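Local coordinates for putative uncharacterized protein (Pseudomonas phage 201phi2-1, PDB 3R4V) that is a phage tubulin-like protein, a member of the tubulin/FtsZ fold whose model carries guanosine-5'-diphosphate in its nucleotide-binding domain, at residues A[122-127]-A[283-288]; A[58-63]-A[94-99]; A[118-123]-A[153-158]. All blocks are in the same frame, centred on the assembly; numbering follows the deposited sequence.

Contact 1: A[122-127]-A[283-288]; sequences ESTDNL and DSKLEM. With GDP (guanosine-5'-diphosphate), chain B.
The N-terminal end of helix 124-144, which borders the ribose of GDP in this tubulin-like nucleotide-binding domain, packs through T124 and L127 against helix 274-294, the last of the chain. No hydrogen bond crosses between 122-127 and 283-288; the union is apolar and lies at the surface. L127 turns its CB toward the other helix, and CD1 comes down on the backbone there, 3.6 Å from K285 CA. A branched leucine suits this place because CD1 can settle between S284 and K285 while still reaching M288 SD, at 3.9 Å. K285 adds the aliphatic part of its chain: with CG anti to the backbone N (chi1 -173°), the extended methylenes run beside L127 CB and on toward T124 O. T124 meets M288 obliquely, its methyl CG2 pressed closely on M288 CB at 3.4 Å, while its hydroxyl is taken by Q292 one turn further along helix 274-294. M288, flexible and unbranched, bends at its last torsion (chi3 64°) and lays its sulfur and CE beside the backbone where S123 joins T124.

The other side of this helix end faces the nucleotide. S123 is the N-cap, its OG accepting from N126 N, a capping bond that closes the first turn, from which N126 reaches the nucleotide. An asparagine fits because its amide offers both polarities to the ribose: OD1 accepts from GDP O2' and, weakly, from O3', whereas ND2 donates to O3'. E122, held through OE2 by Y161, packs on the ribose, its CG 3.4 Å from GDP O2'. Its backbone N fixes the amide further, meeting N126 OD1 at 3.1 Å in the carbonyl plane, on a lone pair.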
loop_
_atom_site.group_PDB
_atom_site.type_symbol
_atom_site.label_atom_id
_atom_site.label_comp_id
_atom_site.label_asym_id
_atom_site.label_seq_id
_atom_site.Cartn_x
_atom_site.Cartn_y
_atom_site.Cartn_z
ATOM N N GLU A 122 -2.518 -5.718 -15.327
ATOM C CA GLU A 122 -2.228 -6.643 -16.428
ATOM C C GLU A 122 -3.442 -7.399 -16.976
ATOM O O GLU A 122 -3.566 -7.608 -18.187
ATOM C CB GLU A 122 -1.182 -7.681 -15.998
ATOM C CG GLU A 122 0.196 -7.146 -15.673
ATOM C CD GLU A 122 1.178 -8.272 -15.366
ATOM O OE1 GLU A 122 0.746 -9.447 -15.364
ATOM O OE2 GLU A 122 2.375 -7.989 -15.129
ATOM N N SER A 123 -4.323 -7.833 -16.082
ATOM C CA SER A 123 -5.297 -8.865 -16.416
ATOM C C SER A 123 -6.576 -8.658 -15.621
ATOM O O SER A 123 -6.590 -7.879 -14.679
ATOM C CB SER A 123 -4.726 -10.228 -16.040
ATOM O OG SER A 123 -4.429 -10.246 -14.652
ATOM N N THR A 124 -7.645 -9.367 -15.973
ATOM C CA THR A 124 -8.859 -9.269 -15.158
ATOM C C THR A 124 -8.629 -9.856 -13.757
ATOM O O THR A 124 -9.293 -9.462 -12.793
ATOM C CB THR A 124 -10.082 -9.930 -15.832
ATOM O OG1 THR A 124 -9.752 -11.263 -16.242
ATOM C CG2 THR A 124 -10.520 -9.137 -17.060
ATOM N N ASP A 125 -7.691 -10.798 -13.637
ATOM C CA ASP A 125 -7.330 -11.318 -12.310
ATOM C C ASP A 125 -6.728 -10.214 -11.429
ATOM O O ASP A 125 -7.125 -10.049 -10.275
ATOM C CB ASP A 125 -6.342 -12.488 -12.409
ATOM C CG ASP A 125 -7.007 -13.790 -12.832
ATOM O OD1 ASP A 125 -6.269 -14.731 -13.183
ATOM O OD2 ASP A 125 -8.257 -13.874 -12.820
ATOM N N ASN A 126 -5.762 -9.478 -11.971
ATOM C CA ASN A 126 -5.177 -8.343 -11.260
ATOM C C ASN A 126 -6.273 -7.359 -10.847
ATOM O O ASN A 126 -6.320 -6.890 -9.710
ATOM C CB ASN A 126 -4.208 -7.577 -12.170
ATOM C CG ASN A 126 -2.790 -8.157 -12.185
ATOM O OD1 ASN A 126 -1.942 -7.689 -12.944
ATOM N ND2 ASN A 126 -2.531 -9.157 -11.357
ATOM N N LEU A 127 -7.148 -7.032 -11.795
ATOM C CA LEU A 127 -8.144 -5.986 -11.562
ATOM C C LEU A 127 -9.150 -6.436 -10.525
ATOM O O LEU A 127 -9.541 -5.659 -9.674
ATOM C CB LEU A 127 -8.849 -5.593 -12.862
ATOM C CG LEU A 127 -7.937 -4.890 -13.871
ATOM C CD1 LEU A 127 -8.587 -4.810 -15.242
ATOM C CD2 LEU A 127 -7.570 -3.505 -13.371
ATOM N N ASP A 283 -14.118 -0.101 -14.352
ATOM C CA ASP A 283 -14.389 0.148 -15.764
ATOM C C ASP A 283 -13.375 -0.605 -16.614
ATOM O O ASP A 283 -13.722 -1.187 -17.646
ATOM C CB ASP A 283 -14.294 1.631 -16.090
ATOM C CG ASP A 283 -15.530 2.416 -15.673
ATOM O OD1 ASP A 283 -16.561 1.812 -15.297
ATOM O OD2 ASP A 283 -15.463 3.656 -15.749
ATOM N N SER A 284 -12.113 -0.592 -16.194
ATOM C CA SER A 284 -11.093 -1.315 -16.957
ATOM C C SER A 284 -11.418 -2.801 -16.983
ATOM O O SER A 284 -11.328 -3.447 -18.028
ATOM C CB SER A 284 -9.686 -1.085 -16.396
ATOM O OG SER A 284 -9.310 0.274 -16.527
ATOM N N LYS A 285 -11.820 -3.339 -15.835
ATOM C CA LYS A 285 -12.145 -4.756 -15.756
ATOM C C LYS A 285 -13.372 -5.075 -16.611
ATOM O O LYS A 285 -13.412 -6.091 -17.304
ATOM C CB LYS A 285 -12.371 -5.177 -14.302
ATOM C CG LYS A 285 -12.543 -6.677 -14.133
ATOM C CD LYS A 285 -12.864 -7.037 -12.701
ATOM C CE LYS A 285 -13.060 -8.531 -12.557
ATOM N NZ LYS A 285 -14.173 -8.823 -11.617
ATOM N N LEU A 286 -14.374 -4.201 -16.583
ATOM C CA LEU A 286 -15.558 -4.391 -17.438
ATOM C C LEU A 286 -15.192 -4.448 -18.934
ATOM O O LEU A 286 -15.697 -5.289 -19.692
ATOM C CB LEU A 286 -16.566 -3.271 -17.205
ATOM C CG LEU A 286 -17.864 -3.383 -18.003
ATOM C CD1 LEU A 286 -18.656 -4.595 -17.531
ATOM C CD2 LEU A 286 -18.690 -2.108 -17.865
ATOM N N GLU A 287 -14.315 -3.543 -19.355
ATOM C CA GLU A 287 -13.873 -3.512 -20.740
ATOM C C GLU A 287 -13.124 -4.792 -21.110
ATOM O O GLU A 287 -13.373 -5.368 -22.161
ATOM C CB GLU A 287 -13.020 -2.271 -21.014
ATOM C CG GLU A 287 -12.393 -2.238 -22.426
ATOM C CD GLU A 287 -13.414 -2.400 -23.559
ATOM O OE1 GLU A 287 -14.627 -2.151 -23.352
ATOM O OE2 GLU A 287 -12.994 -2.784 -24.671
ATOM N N MET A 288 -12.229 -5.246 -20.241
ATOM C CA MET A 288 -11.498 -6.488 -20.497
ATOM C C MET A 288 -12.446 -7.688 -20.533
ATOM O O MET A 288 -12.320 -8.580 -21.384
ATOM C CB MET A 288 -10.432 -6.733 -19.430
ATOM C CG MET A 288 -9.217 -5.845 -19.502
ATOM S SD MET A 288 -7.874 -6.623 -18.568
ATOM C CE MET A 288 -7.623 -8.096 -19.551
HETATM P PB GDP B . 2.158 -11.421 -5.004
HETATM O O1B GDP B . 3.552 -11.944 -4.742
HETATM O O2B GDP B . 1.799 -10.464 -3.899
HETATM O O3B GDP B . 1.170 -12.579 -5.091
HETATM O O3A GDP B . 2.114 -10.690 -6.426
HETATM P PA GDP B . 3.169 -9.608 -6.978
HETATM O O1A GDP B . 4.539 -10.204 -7.257
HETATM O O2A GDP B . 3.251 -8.424 -6.058
HETATM O "O5'" GDP B . 2.474 -9.241 -8.347
HETATM C "C5'" GDP B . 1.117 -8.768 -8.404
HETATM C "C4'" GDP B . 0.915 -7.889 -9.634
HETATM O "O4'" GDP B . 1.603 -6.645 -9.450
HETATM C "C3'" GDP B . 1.502 -8.484 -10.904
HETATM O "O3'" GDP B . 0.517 -9.240 -11.602
HETATM C "C2'" GDP B . 1.906 -7.262 -11.699
HETATM O "O2'" GDP B . 0.779 -6.724 -12.390
HETATM C "C1'" GDP B . 2.275 -6.235 -10.652
HETATM N N9 GDP B . 3.710 -6.258 -10.298
HETATM C C8 GDP B . 4.514 -7.340 -10.158
HETATM N N7 GDP B . 5.762 -6.967 -9.773
HETATM C C5 GDP B . 5.761 -5.622 -9.633
HETATM C C6 GDP B . 6.736 -4.581 -9.239
HETATM O O6 GDP B . 7.906 -4.887 -8.933
HETATM N N1 GDP B . 6.320 -3.301 -9.225
HETATM C C2 GDP B . 5.056 -2.949 -9.552
HETATM N N2 GDP B . 4.682 -1.643 -9.513
HETATM N N3 GDP B . 4.115 -3.852 -9.916
HETATM C C4 GDP B . 4.406 -5.171 -9.969
#

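Contact 2: A[58-63]-A[94-99]; sequences GNRKVI and SGSVLG. With GDP (guanosine-5'-diphosphate), chain B.
R60 reaches across to S96 with its guanidinium group. The straightest bond runs from R60 NH2 to S96 O, 3.0 Å long with 162° at the hydrogen; the carbonyl oxygen lies in the guanidinium plane, though the donor stands above the carbonyl plane. R60 NE adds a weak bond to S96 OG at 2.8 Å, at the edge of the group. A long arginine suits this place because its chain, bent at chi3 (69°), can pass the small serine and still return to the backbone. Nearer its root, R60 CB touches V97 CG2 at 3.7 Å, and I63 CG2 meets V97 CG1 more loosely. I63 extends to CD1, which rests 3.5 Å from S94 OG.

Further out, G92 O holds the hydroxyl of S96, and T133 and other residues of helix 124-144 pack against R60. N59 is the N-cap of helix 60-67, its OD1 accepting from V62 N and weakly from K61 N. S94 OG pairs with T33 and with a water that also joins G58 N to GDP O3B. S94 N donates to the same phosphate oxygen, while G95 N donates to GDP O2B at 2.7 Å; glycine suits position 95 because that oxygen comes close to its backbone. Backbone amides that grip phosphate oxygens from a run of glycines and serines leading into helix 95-108 are characteristic of the glycine-rich phosphate-binding loop of the tubulin/FtsZ fold.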
loop_
_atom_site.group_PDB
_atom_site.type_symbol
_atom_site.label_atom_id
_atom_site.label_comp_id
_atom_site.label_asym_id
_atom_site.label_seq_id
_atom_site.Cartn_x
_atom_site.Cartn_y
_atom_site.Cartn_z
ATOM N N GLY A 58 -1.269 -16.277 -6.606
ATOM C CA GLY A 58 -2.109 -15.354 -7.349
ATOM C C GLY A 58 -3.577 -15.391 -6.961
ATOM O O GLY A 58 -4.334 -14.461 -7.263
ATOM N N ASN A 59 -3.989 -16.473 -6.303
ATOM C CA ASN A 59 -5.376 -16.617 -5.874
ATOM C C ASN A 59 -5.478 -16.343 -4.378
ATOM O O ASN A 59 -4.975 -17.116 -3.556
ATOM C CB ASN A 59 -5.905 -18.016 -6.216
ATOM C CG ASN A 59 -7.384 -18.179 -5.905
ATOM O OD1 ASN A 59 -7.887 -17.650 -4.915
ATOM N ND2 ASN A 59 -8.085 -18.924 -6.750
ATOM N N ARG A 60 -6.114 -15.228 -4.034
ATOM C CA ARG A 60 -6.157 -14.767 -2.659
ATOM C C ARG A 60 -7.018 -15.666 -1.794
ATOM O O ARG A 60 -6.735 -15.856 -0.623
ATOM C CB ARG A 60 -6.703 -13.340 -2.610
ATOM C CG ARG A 60 -5.863 -12.342 -3.395
ATOM C CD ARG A 60 -6.535 -10.978 -3.406
ATOM N NE ARG A 60 -6.532 -10.327 -2.094
ATOM C CZ ARG A 60 -7.633 -9.972 -1.431
ATOM N NH1 ARG A 60 -8.833 -10.239 -1.936
ATOM N NH2 ARG A 60 -7.540 -9.358 -0.256
ATOM N N LYS A 61 -8.083 -16.207 -2.381
ATOM C CA LYS A 61 -9.018 -17.061 -1.658
ATOM C C LYS A 61 -8.342 -18.371 -1.234
ATOM O O LYS A 61 -8.676 -18.969 -0.204
ATOM C CB LYS A 61 -10.247 -17.332 -2.540
ATOM C CG LYS A 61 -11.343 -18.142 -1.863
ATOM C CD LYS A 61 -12.532 -18.377 -2.808
ATOM C CE LYS A 61 -13.677 -17.399 -2.566
ATOM N NZ LYS A 61 -14.513 -17.759 -1.376
ATOM N N VAL A 62 -7.380 -18.801 -2.044
ATOM C CA VAL A 62 -6.595 -19.990 -1.765
ATOM C C VAL A 62 -5.524 -19.711 -0.721
ATOM O O VAL A 62 -5.305 -20.520 0.173
ATOM C CB VAL A 62 -5.927 -20.522 -3.039
ATOM C CG1 VAL A 62 -4.828 -21.507 -2.699
ATOM C CG2 VAL A 62 -6.963 -21.160 -3.948
ATOM N N ILE A 63 -4.874 -18.558 -0.830
ATOM C CA ILE A 63 -3.769 -18.222 0.055
ATOM C C ILE A 63 -4.219 -17.875 1.472
ATOM O O ILE A 63 -3.543 -18.209 2.446
ATOM C CB ILE A 63 -2.917 -17.085 -0.537
ATOM C CG1 ILE A 63 -2.069 -17.638 -1.687
ATOM C CG2 ILE A 63 -2.048 -16.442 0.541
ATOM C CD1 ILE A 63 -1.517 -16.587 -2.609
ATOM N N SER A 94 -0.480 -12.902 -2.710
ATOM C CA SER A 94 0.224 -13.000 -1.428
ATOM C C SER A 94 0.344 -11.669 -0.688
ATOM O O SER A 94 -0.030 -11.571 0.491
ATOM C CB SER A 94 1.613 -13.621 -1.612
ATOM O OG SER A 94 1.505 -14.957 -2.067
ATOM N N GLY A 95 0.874 -10.655 -1.374
ATOM C CA GLY A 95 0.969 -9.326 -0.798
ATOM C C GLY A 95 -0.395 -8.799 -0.406
ATOM O O GLY A 95 -0.553 -8.203 0.662
ATOM N N SER A 96 -1.390 -9.034 -1.257
ATOM C CA SER A 96 -2.715 -8.465 -1.043
ATOM C C SER A 96 -3.503 -9.211 0.040
ATOM O O SER A 96 -4.647 -8.858 0.317
ATOM C CB SER A 96 -3.509 -8.467 -2.340
ATOM O OG SER A 96 -3.814 -9.815 -2.709
ATOM N N VAL A 97 -2.895 -10.254 0.598
ATOM C CA VAL A 97 -3.456 -11.001 1.728
ATOM C C VAL A 97 -2.623 -10.775 2.984
ATOM O O VAL A 97 -3.151 -10.359 4.016
ATOM C CB VAL A 97 -3.589 -12.502 1.412
ATOM C CG1 VAL A 97 -3.904 -13.288 2.678
ATOM C CG2 VAL A 97 -4.685 -12.704 0.372
ATOM N N LEU A 98 -1.312 -11.014 2.898
ATOM C CA LEU A 98 -0.433 -10.721 4.018
ATOM C C LEU A 98 -0.498 -9.246 4.443
ATOM O O LEU A 98 -0.553 -8.940 5.642
ATOM C CB LEU A 98 1.015 -11.084 3.682
ATOM C CG LEU A 98 1.264 -12.582 3.516
ATOM C CD1 LEU A 98 2.668 -12.833 2.990
ATOM C CD2 LEU A 98 1.012 -13.301 4.832
ATOM N N GLY A 99 -0.462 -8.345 3.463
ATOM C CA GLY A 99 -0.446 -6.906 3.728
ATOM C C GLY A 99 -1.636 -6.485 4.586
ATOM O O GLY A 99 -1.470 -5.940 5.679
HETATM P PB GDP B . 2.158 -11.421 -5.004
HETATM O O1B GDP B . 3.552 -11.944 -4.742
HETATM O O2B GDP B . 1.799 -10.464 -3.899
HETATM O O3B GDP B . 1.170 -12.579 -5.091
HETATM O O3A GDP B . 2.114 -10.690 -6.426
HETATM P PA GDP B . 3.169 -9.608 -6.978
HETATM O O1A GDP B . 4.539 -10.204 -7.257
HETATM O O2A GDP B . 3.251 -8.424 -6.058
HETATM O "O5'" GDP B . 2.474 -9.241 -8.347
HETATM C "C5'" GDP B . 1.117 -8.768 -8.404
HETATM C "C4'" GDP B . 0.915 -7.889 -9.634
HETATM O "O4'" GDP B . 1.603 -6.645 -9.450
HETATM C "C3'" GDP B . 1.502 -8.484 -10.904
HETATM O "O3'" GDP B . 0.517 -9.240 -11.602
HETATM C "C2'" GDP B . 1.906 -7.262 -11.699
HETATM O "O2'" GDP B . 0.779 -6.724 -12.390
HETATM C "C1'" GDP B . 2.275 -6.235 -10.652
HETATM N N9 GDP B . 3.710 -6.258 -10.298
HETATM C C8 GDP B . 4.514 -7.340 -10.158
HETATM N N7 GDP B . 5.762 -6.967 -9.773
HETATM C C5 GDP B . 5.761 -5.622 -9.633
HETATM C C6 GDP B . 6.736 -4.581 -9.239
HETATM O O6 GDP B . 7.906 -4.887 -8.933
HETATM N N1 GDP B . 6.320 -3.301 -9.225
HETATM C C2 GDP B . 5.056 -2.949 -9.552
HETATM N N2 GDP B . 4.682 -1.643 -9.513
HETATM N N3 GDP B . 4.115 -3.852 -9.916
HETATM C C4 GDP B . 4.406 -5.171 -9.969
HETATM O O HOH W 1 0.523 -15.609 -4.726
#

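Contact 3: A[118-123]-A[153-158]; sequences VGAMES and VPNTQG. With GDP (guanosine-5'-diphosphate), chain B.
V118 and G119 pair with V153 and P154 as neighbouring parallel strands, the tight part of a beta-alpha-beta unit whose crossover is helix 124-144. Both backbone polar atoms of G119 turn to the same neighbour: its N donates to V153 O at 2.8 Å, and its O accepts a nearly straight bond from N155 N (175°). The CA atoms of G119 and P154 lie 4.2 Å apart, and glycine suits the place because M121 CE packs close over it. The V118 side chain crosses that of N155 at about a right angle, its CG1 3.2 Å from N155 OD1. A compact beta-branched valine fills this buried spot and also borders the guanine amino group.

M121, though partly exposed, is still held: its CG comes 3.3 Å from N155 O, and the chain bends at chi2 (-67°) to lie alongside P154, its CE 3.8 Å from P154 CB. The loose side lies beyond N155, the centre of an inverse gamma turn, where the chain runs through T156 to G158 into solvent, with Q157 poorly ordered.

N155 itself turns inward. Its CG lies opposite the carbonyl carbon (chi1 -73°), which brings the amide within bonding distance of the base: OD1 accepts from GDP N2 at 2.9 Å, and ND2 donates to GDP N3. ND2 also meets a water shared with M121 N and GDP O2', which links base recognition to the ribose, while A120 CB packs on the sugar. One asparagine amide thus matches a neighbouring donor and acceptor, N2 and N3, a pairing consistent with a preference for guanine, whose N2 supplies the hydrogen.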
loop_
_atom_site.group_PDB
_atom_site.type_symbol
_atom_site.label_atom_id
_atom_site.label_comp_id
_atom_site.label_asym_id
_atom_site.label_seq_id
_atom_site.Cartn_x
_atom_site.Cartn_y
_atom_site.Cartn_z
ATOM N N VAL A 118 -0.060 -0.841 -4.752
ATOM C CA VAL A 118 0.040 -0.727 -6.206
ATOM C C VAL A 118 -1.225 -1.266 -6.875
ATOM O O VAL A 118 -1.684 -2.371 -6.566
ATOM C CB VAL A 118 1.272 -1.498 -6.729
ATOM C CG1 VAL A 118 1.236 -1.637 -8.247
ATOM C CG2 VAL A 118 2.550 -0.809 -6.302
ATOM N N GLY A 119 -1.779 -0.492 -7.798
ATOM C CA GLY A 119 -2.900 -0.940 -8.609
ATOM C C GLY A 119 -2.391 -1.683 -9.838
ATOM O O GLY A 119 -1.939 -1.067 -10.813
ATOM N N ALA A 120 -2.472 -3.008 -9.799
ATOM C CA ALA A 120 -1.946 -3.840 -10.882
ATOM C C ALA A 120 -2.967 -3.925 -12.006
ATOM O O ALA A 120 -4.169 -4.035 -11.754
ATOM C CB ALA A 120 -1.622 -5.240 -10.362
ATOM N N MET A 121 -2.502 -3.907 -13.252
ATOM C CA MET A 121 -3.421 -3.662 -14.356
ATOM C C MET A 121 -3.313 -4.666 -15.501
ATOM O O MET A 121 -3.955 -4.482 -16.532
ATOM C CB MET A 121 -3.213 -2.246 -14.916
ATOM C CG MET A 121 -3.302 -1.122 -13.898
ATOM S SD MET A 121 -4.958 -0.941 -13.232
ATOM C CE MET A 121 -4.730 0.469 -12.147
ATOM N N GLU A 122 -2.518 -5.718 -15.327
ATOM C CA GLU A 122 -2.228 -6.643 -16.428
ATOM C C GLU A 122 -3.442 -7.399 -16.976
ATOM O O GLU A 122 -3.566 -7.608 -18.187
ATOM C CB GLU A 122 -1.182 -7.681 -15.998
ATOM C CG GLU A 122 0.196 -7.146 -15.673
ATOM C CD GLU A 122 1.178 -8.272 -15.366
ATOM O OE1 GLU A 122 0.746 -9.447 -15.364
ATOM O OE2 GLU A 122 2.375 -7.989 -15.129
ATOM N N SER A 123 -4.323 -7.833 -16.082
ATOM C CA SER A 123 -5.297 -8.865 -16.416
ATOM C C SER A 123 -6.576 -8.658 -15.621
ATOM O O SER A 123 -6.590 -7.879 -14.679
ATOM C CB SER A 123 -4.726 -10.228 -16.040
ATOM O OG SER A 123 -4.429 -10.246 -14.652
ATOM N N VAL A 153 -0.794 3.788 -6.097
ATOM C CA VAL A 153 0.036 3.980 -7.274
ATOM C C VAL A 153 -0.392 2.970 -8.333
ATOM O O VAL A 153 -0.154 1.761 -8.180
ATOM C CB VAL A 153 1.524 3.766 -6.942
ATOM C CG1 VAL A 153 2.373 3.944 -8.183
ATOM C CG2 VAL A 153 1.970 4.740 -5.853
ATOM N N PRO A 154 -1.059 3.450 -9.389
ATOM C CA PRO A 154 -1.511 2.558 -10.454
ATOM C C PRO A 154 -0.366 2.250 -11.403
ATOM O O PRO A 154 0.393 3.160 -11.727
ATOM C CB PRO A 154 -2.547 3.403 -11.195
ATOM C CG PRO A 154 -2.106 4.819 -10.973
ATOM C CD PRO A 154 -1.504 4.841 -9.593
ATOM N N ASN A 155 -0.251 0.999 -11.836
ATOM C CA ASN A 155 0.682 0.634 -12.887
ATOM C C ASN A 155 0.143 1.112 -14.229
ATOM O O ASN A 155 -0.538 0.374 -14.942
ATOM C CB ASN A 155 0.899 -0.881 -12.928
ATOM C CG ASN A 155 1.732 -1.393 -11.770
ATOM O OD1 ASN A 155 2.417 -0.633 -11.098
ATOM N ND2 ASN A 155 1.690 -2.708 -11.547
ATOM N N THR A 156 0.445 2.357 -14.566
ATOM C CA THR A 156 -0.064 2.968 -15.782
ATOM C C THR A 156 0.582 2.321 -17.004
ATOM O O THR A 156 1.782 2.044 -17.010
ATOM C CB THR A 156 0.181 4.495 -15.785
ATOM O OG1 THR A 156 1.565 4.756 -15.530
ATOM C CG2 THR A 156 -0.646 5.166 -14.705
ATOM N N GLN A 157 -0.215 2.072 -18.036
ATOM C CA GLN A 157 0.285 1.400 -19.233
ATOM C C GLN A 157 1.557 2.036 -19.784
ATOM O O GLN A 157 1.651 3.256 -19.925
ATOM C CB GLN A 157 -0.784 1.360 -20.324
ATOM C CG GLN A 157 -0.303 0.711 -21.612
ATOM C CD GLN A 157 -1.361 0.690 -22.695
ATOM O OE1 GLN A 157 -2.556 0.793 -22.415
ATOM N NE2 GLN A 157 -0.925 0.558 -23.943
ATOM N N GLY A 158 2.539 1.196 -20.090
ATOM C CA GLY A 158 3.764 1.646 -20.722
ATOM C C GLY A 158 4.878 2.010 -19.761
ATOM O O GLY A 158 6.018 2.206 -20.178
HETATM P PB GDP B . 2.158 -11.421 -5.004
HETATM O O1B GDP B . 3.552 -11.944 -4.742
HETATM O O2B GDP B . 1.799 -10.464 -3.899
HETATM O O3B GDP B . 1.170 -12.579 -5.091
HETATM O O3A GDP B . 2.114 -10.690 -6.426
HETATM P PA GDP B . 3.169 -9.608 -6.978
HETATM O O1A GDP B . 4.539 -10.204 -7.257
HETATM O O2A GDP B . 3.251 -8.424 -6.058
HETATM O "O5'" GDP B . 2.474 -9.241 -8.347
HETATM C "C5'" GDP B . 1.117 -8.768 -8.404
HETATM C "C4'" GDP B . 0.915 -7.889 -9.634
HETATM O "O4'" GDP B . 1.603 -6.645 -9.450
HETATM C "C3'" GDP B . 1.502 -8.484 -10.904
HETATM O "O3'" GDP B . 0.517 -9.240 -11.602
HETATM C "C2'" GDP B . 1.906 -7.262 -11.699
HETATM O "O2'" GDP B . 0.779 -6.724 -12.390
HETATM C "C1'" GDP B . 2.275 -6.235 -10.652
HETATM N N9 GDP B . 3.710 -6.258 -10.298
HETATM C C8 GDP B . 4.514 -7.340 -10.158
HETATM N N7 GDP B . 5.762 -6.967 -9.773
HETATM C C5 GDP B . 5.761 -5.622 -9.633
HETATM C C6 GDP B . 6.736 -4.581 -9.239
HETATM O O6 GDP B . 7.906 -4.887 -8.933
HETATM N N1 GDP B . 6.320 -3.301 -9.225
HETATM C C2 GDP B . 5.056 -2.949 -9.552
HETATM N N2 GDP B . 4.682 -1.643 -9.513
HETATM N N3 GDP B . 4.115 -3.852 -9.916
HETATM C C4 GDP B . 4.406 -5.171 -9.969
HETATM O O HOH W 2 0.453 -4.190 -13.707
#

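Contacts 2 and 3 are buried, whereas contact 1 lies near the surface, yet all three reach the same GDP: contact 1 at the ribose, contact 2 at the beta phosphate and contact 3 at the base and ribose. Contacts 1 and 3 share E122 and S123 and touch directly, L127 CD2 lying 3.7 Å from M121 SD, because strand 113-119 is followed, after a short loop, by helix 124-144. Contact 2 stands apart, its centre about 18 Å from the centre of each of the others. Their chemistry differs accordingly: apolar helix packing in contact 1, an arginine-to-backbone bond between helices in contact 2, and parallel-strand bonding inside the sheet in contact 3.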